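Local coordinates for protein KLLA0E02245p (Kluyveromyces lactis, PDB 4GPS) that removes NAD and N7-methylguanosine caps from the 5' ends of RNAs and degrades RNA as a metal-dependent 5'-3' exoribonuclease, at residues 288-300 with 317-331. Numbering follows the deposited sequence.
Sequences TDTYTEIKSSVHF and QTNLLPKSDLLIGFR
Glu293 OE2 takes a weak hydrogen bond from Ser324 OG (3.3 Å) and a salt bridge from Arg182 of helix 182-190; Thr318 CG2 and Leu321 CD1 also touch it, from different directions. The bend at chi2 (-147°) turns the carboxylate toward the end of helix 305-319, where Gln317, a probable substrate-binding residue, meets it from the opposite direction, amide and carboxylate planes 77° apart. Lys295, probably another substrate ligand, brings its NZ to the same amide. Glu293 is a divalent-metal ligand, and an alanine here, lacking the carboxylate, would probably leave Arg182 without this charge partner, Ser324 OG without this acceptor and the metal short of a ligand. Strands 290-297 and 325-331 run parallel as the two strands of a beta-alpha-beta unit in the PD-(D/E)XK nuclease fold, with helix 305-319 as the crossover. The backbone ladder runs from Asp325 N on Tyr291 O (2.8 Å) to Arg331 N on Ser297 O (2.9 Å). Ile294, which also binds the metal, probably through its backbone carbonyl as in relatives, points its side chain to the other face, near Glu243 and Asp282. At the start of the ladder Lys323 NZ donates to Asp289 O (3.1 Å), from above the carbonyl plane, and lies over the Tyr291 ring as a cation-pi partner, 4.9 Å from its centroid. At the far end His299 lies on Phe330 in an offset stack, planes 5° apart and centroids separated by 4.7 Å. Phe330 and Phe300 form an offset edge-to-face pair, Phe330 CE2 lying 3.6 Å from Phe300 CE1.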
# COMPACT_ATOMS: atom_id res chain seq x y z
N THR A 288 -3.80 -1.54 -21.61
CA THR A 288 -2.48 -1.99 -21.22
C THR A 288 -2.50 -3.19 -20.28
O THR A 288 -1.43 -3.69 -19.91
CB THR A 288 -1.71 -0.81 -20.56
OG1 THR A 288 -2.34 -0.44 -19.33
CG2 THR A 288 -1.71 0.44 -21.50
N ASP A 289 -3.69 -3.65 -19.93
CA ASP A 289 -3.86 -4.77 -19.00
C ASP A 289 -3.01 -4.58 -17.74
O ASP A 289 -2.32 -5.49 -17.26
CB ASP A 289 -3.48 -6.09 -19.67
CG ASP A 289 -3.93 -7.28 -18.84
OD1 ASP A 289 -5.06 -7.21 -18.30
OD2 ASP A 289 -3.17 -8.26 -18.73
N THR A 290 -3.09 -3.38 -17.20
CA THR A 290 -2.31 -2.99 -16.05
C THR A 290 -3.20 -2.40 -14.96
O THR A 290 -4.00 -1.49 -15.21
CB THR A 290 -1.25 -1.95 -16.51
OG1 THR A 290 -0.35 -2.57 -17.45
CG2 THR A 290 -0.49 -1.36 -15.32
N TYR A 291 -3.08 -2.92 -13.76
CA TYR A 291 -3.85 -2.33 -12.67
C TYR A 291 -3.49 -0.84 -12.61
O TYR A 291 -2.33 -0.47 -12.83
CB TYR A 291 -3.48 -3.01 -11.35
CG TYR A 291 -4.04 -4.39 -11.23
CD1 TYR A 291 -5.40 -4.63 -11.47
CD2 TYR A 291 -3.24 -5.45 -10.80
CE1 TYR A 291 -5.95 -5.90 -11.29
CE2 TYR A 291 -3.77 -6.72 -10.61
CZ TYR A 291 -5.13 -6.94 -10.85
OH TYR A 291 -5.65 -8.18 -10.61
N THR A 292 -4.48 -0.02 -12.30
CA THR A 292 -4.31 1.44 -12.23
C THR A 292 -4.97 1.94 -10.92
O THR A 292 -6.18 1.84 -10.73
CB THR A 292 -4.96 2.09 -13.47
OG1 THR A 292 -4.30 1.58 -14.63
CG2 THR A 292 -4.87 3.64 -13.41
N GLU A 293 -4.13 2.45 -10.01
CA GLU A 293 -4.57 2.94 -8.71
C GLU A 293 -4.78 4.45 -8.84
O GLU A 293 -3.88 5.20 -9.26
CB GLU A 293 -3.52 2.60 -7.64
CG GLU A 293 -3.03 1.16 -7.76
CD GLU A 293 -2.66 0.53 -6.43
OE1 GLU A 293 -3.48 0.64 -5.50
OE2 GLU A 293 -1.58 -0.07 -6.33
N ILE A 294 -5.99 4.87 -8.50
CA ILE A 294 -6.46 6.23 -8.59
C ILE A 294 -6.27 7.03 -7.30
O ILE A 294 -6.66 6.60 -6.21
CB ILE A 294 -7.95 6.19 -9.00
CG1 ILE A 294 -8.05 5.41 -10.32
CG2 ILE A 294 -8.55 7.62 -9.08
CD1 ILE A 294 -9.43 5.26 -10.83
N LYS A 295 -5.64 8.20 -7.43
CA LYS A 295 -5.38 9.08 -6.29
C LYS A 295 -5.94 10.48 -6.59
O LYS A 295 -5.80 11.00 -7.71
CB LYS A 295 -3.87 9.17 -5.99
CG LYS A 295 -3.24 7.89 -5.49
CD LYS A 295 -3.76 7.51 -4.10
CE LYS A 295 -3.13 6.25 -3.61
NZ LYS A 295 -3.64 5.85 -2.29
N SER A 296 -6.57 11.05 -5.57
CA SER A 296 -7.13 12.39 -5.65
C SER A 296 -6.12 13.32 -4.96
O SER A 296 -5.67 13.05 -3.86
CB SER A 296 -8.45 12.43 -4.89
OG SER A 296 -8.99 13.73 -4.87
N SER A 297 -5.74 14.42 -5.61
CA SER A 297 -4.77 15.32 -4.98
C SER A 297 -4.89 16.78 -5.40
O SER A 297 -5.54 17.14 -6.37
CB SER A 297 -3.36 14.83 -5.31
OG SER A 297 -2.38 15.42 -4.50
N VAL A 298 -4.24 17.63 -4.63
CA VAL A 298 -4.17 19.04 -4.98
C VAL A 298 -2.73 19.07 -5.58
O VAL A 298 -1.93 18.18 -5.27
CB VAL A 298 -4.36 19.85 -3.68
CG1 VAL A 298 -3.08 20.43 -3.21
CG2 VAL A 298 -5.47 20.85 -3.86
N HIS A 299 -2.39 20.02 -6.46
CA HIS A 299 -1.03 20.05 -7.01
C HIS A 299 0.04 19.94 -5.91
O HIS A 299 -0.08 20.52 -4.83
CB HIS A 299 -0.80 21.29 -7.90
CG HIS A 299 -1.35 21.13 -9.29
ND1 HIS A 299 -0.79 20.26 -10.22
CD2 HIS A 299 -2.44 21.67 -9.90
CE1 HIS A 299 -1.52 20.27 -11.33
NE2 HIS A 299 -2.52 21.12 -11.16
N PHE A 300 1.09 19.16 -6.20
CA PHE A 300 2.14 18.88 -5.22
C PHE A 300 3.08 19.98 -4.86
O PHE A 300 3.56 20.71 -5.73
CB PHE A 300 2.98 17.69 -5.69
CG PHE A 300 2.24 16.39 -5.67
CD1 PHE A 300 2.14 15.61 -6.83
CD2 PHE A 300 1.61 15.96 -4.50
CE1 PHE A 300 1.41 14.42 -6.83
CE2 PHE A 300 0.88 14.76 -4.49
CZ PHE A 300 0.78 14.00 -5.66
N GLN A 317 3.18 1.97 -2.00
CA GLN A 317 1.94 1.30 -2.37
C GLN A 317 2.00 0.56 -3.71
O GLN A 317 1.64 -0.61 -3.79
CB GLN A 317 0.79 2.31 -2.36
CG GLN A 317 -0.48 1.81 -2.94
CD GLN A 317 -1.49 2.93 -3.15
OE1 GLN A 317 -2.51 2.74 -3.82
NE2 GLN A 317 -1.23 4.10 -2.59
N THR A 318 2.47 1.21 -4.76
CA THR A 318 2.52 0.51 -6.03
C THR A 318 3.74 -0.37 -6.13
O THR A 318 3.69 -1.45 -6.75
CB THR A 318 2.46 1.47 -7.23
OG1 THR A 318 3.41 2.51 -7.07
CG2 THR A 318 1.05 2.08 -7.34
N ASN A 319 4.83 0.04 -5.48
CA ASN A 319 6.03 -0.78 -5.53
C ASN A 319 5.88 -2.16 -4.91
O ASN A 319 6.63 -3.06 -5.24
CB ASN A 319 7.21 -0.06 -4.89
CG ASN A 319 8.52 -0.65 -5.33
OD1 ASN A 319 9.18 -1.34 -4.59
ND2 ASN A 319 8.88 -0.39 -6.57
N LEU A 320 4.92 -2.33 -4.00
CA LEU A 320 4.69 -3.65 -3.39
C LEU A 320 3.94 -4.62 -4.34
O LEU A 320 3.75 -5.80 -4.02
CB LEU A 320 3.88 -3.50 -2.08
CG LEU A 320 4.62 -3.00 -0.85
CD1 LEU A 320 3.57 -2.51 0.06
CD2 LEU A 320 5.50 -4.09 -0.19
N LEU A 321 3.51 -4.14 -5.49
CA LEU A 321 2.80 -4.99 -6.44
C LEU A 321 3.69 -5.36 -7.63
O LEU A 321 4.70 -4.71 -7.90
CB LEU A 321 1.57 -4.28 -6.99
CG LEU A 321 0.62 -3.73 -5.93
CD1 LEU A 321 -0.45 -2.91 -6.60
CD2 LEU A 321 0.02 -4.89 -5.16
N PRO A 322 3.31 -6.42 -8.33
CA PRO A 322 4.04 -6.90 -9.51
C PRO A 322 3.99 -5.86 -10.66
O PRO A 322 5.03 -5.44 -11.17
CB PRO A 322 3.28 -8.17 -9.89
CG PRO A 322 2.72 -8.63 -8.59
CD PRO A 322 2.31 -7.41 -7.88
N LYS A 323 2.79 -5.45 -11.05
CA LYS A 323 2.59 -4.50 -12.16
C LYS A 323 1.51 -3.54 -11.69
O LYS A 323 0.49 -3.97 -11.20
CB LYS A 323 2.03 -5.23 -13.42
CG LYS A 323 0.49 -5.64 -13.25
CD LYS A 323 -0.17 -6.52 -14.37
CE LYS A 323 -1.63 -6.90 -13.97
NZ LYS A 323 -2.44 -7.65 -15.02
N SER A 324 1.70 -2.24 -11.86
CA SER A 324 0.67 -1.32 -11.40
C SER A 324 1.03 0.10 -11.73
O SER A 324 2.15 0.52 -11.50
CB SER A 324 0.48 -1.45 -9.90
OG SER A 324 -0.37 -0.46 -9.40
N ASP A 325 0.09 0.84 -12.29
CA ASP A 325 0.36 2.24 -12.59
C ASP A 325 -0.50 3.12 -11.71
O ASP A 325 -1.46 2.65 -11.09
CB ASP A 325 0.09 2.56 -14.07
CG ASP A 325 1.18 2.01 -14.98
OD1 ASP A 325 2.31 1.76 -14.50
OD2 ASP A 325 0.92 1.85 -16.19
N LEU A 326 -0.13 4.39 -11.64
CA LEU A 326 -0.88 5.35 -10.87
C LEU A 326 -1.51 6.32 -11.83
O LEU A 326 -0.96 6.61 -12.88
CB LEU A 326 0.03 6.13 -9.94
CG LEU A 326 0.51 5.39 -8.70
CD1 LEU A 326 1.73 6.07 -8.10
CD2 LEU A 326 -0.59 5.39 -7.70
N LEU A 327 -2.69 6.81 -11.45
CA LEU A 327 -3.40 7.81 -12.21
C LEU A 327 -3.85 8.84 -11.16
O LEU A 327 -4.57 8.53 -10.20
CB LEU A 327 -4.61 7.22 -12.93
CG LEU A 327 -5.46 8.24 -13.70
CD1 LEU A 327 -4.59 8.93 -14.80
CD2 LEU A 327 -6.70 7.53 -14.32
N ILE A 328 -3.37 10.07 -11.31
CA ILE A 328 -3.69 11.09 -10.36
C ILE A 328 -4.60 12.16 -10.93
O ILE A 328 -4.42 12.63 -12.07
CB ILE A 328 -2.40 11.72 -9.84
CG1 ILE A 328 -1.66 10.66 -9.04
CG2 ILE A 328 -2.70 13.00 -9.02
CD1 ILE A 328 -0.36 11.14 -8.43
N GLY A 329 -5.62 12.50 -10.15
CA GLY A 329 -6.55 13.54 -10.55
C GLY A 329 -6.28 14.74 -9.66
O GLY A 329 -6.54 14.69 -8.45
N PHE A 330 -5.75 15.81 -10.24
CA PHE A 330 -5.46 17.01 -9.46
C PHE A 330 -6.66 17.92 -9.55
O PHE A 330 -7.20 18.15 -10.63
CB PHE A 330 -4.22 17.73 -10.01
CG PHE A 330 -2.97 16.91 -9.95
CD1 PHE A 330 -2.57 16.14 -11.02
CD2 PHE A 330 -2.15 16.95 -8.83
CE1 PHE A 330 -1.37 15.41 -10.98
CE2 PHE A 330 -0.95 16.22 -8.78
CZ PHE A 330 -0.57 15.46 -9.86
N ARG A 331 -7.09 18.41 -8.41
CA ARG A 331 -8.23 19.30 -8.42
C ARG A 331 -7.80 20.69 -8.02
O ARG A 331 -6.81 20.85 -7.31
CB ARG A 331 -9.33 18.82 -7.45
CG ARG A 331 -8.93 18.89 -6.00
CD ARG A 331 -10.07 18.50 -5.05
NE ARG A 331 -9.66 18.75 -3.67
CZ ARG A 331 -8.76 18.00 -3.02
NH1 ARG A 331 -8.20 16.95 -3.61
NH2 ARG A 331 -8.39 18.34 -1.79
O HOH W 1 -1.14 1.35 -17.70
O HOH W 2 -4.34 22.12 -7.26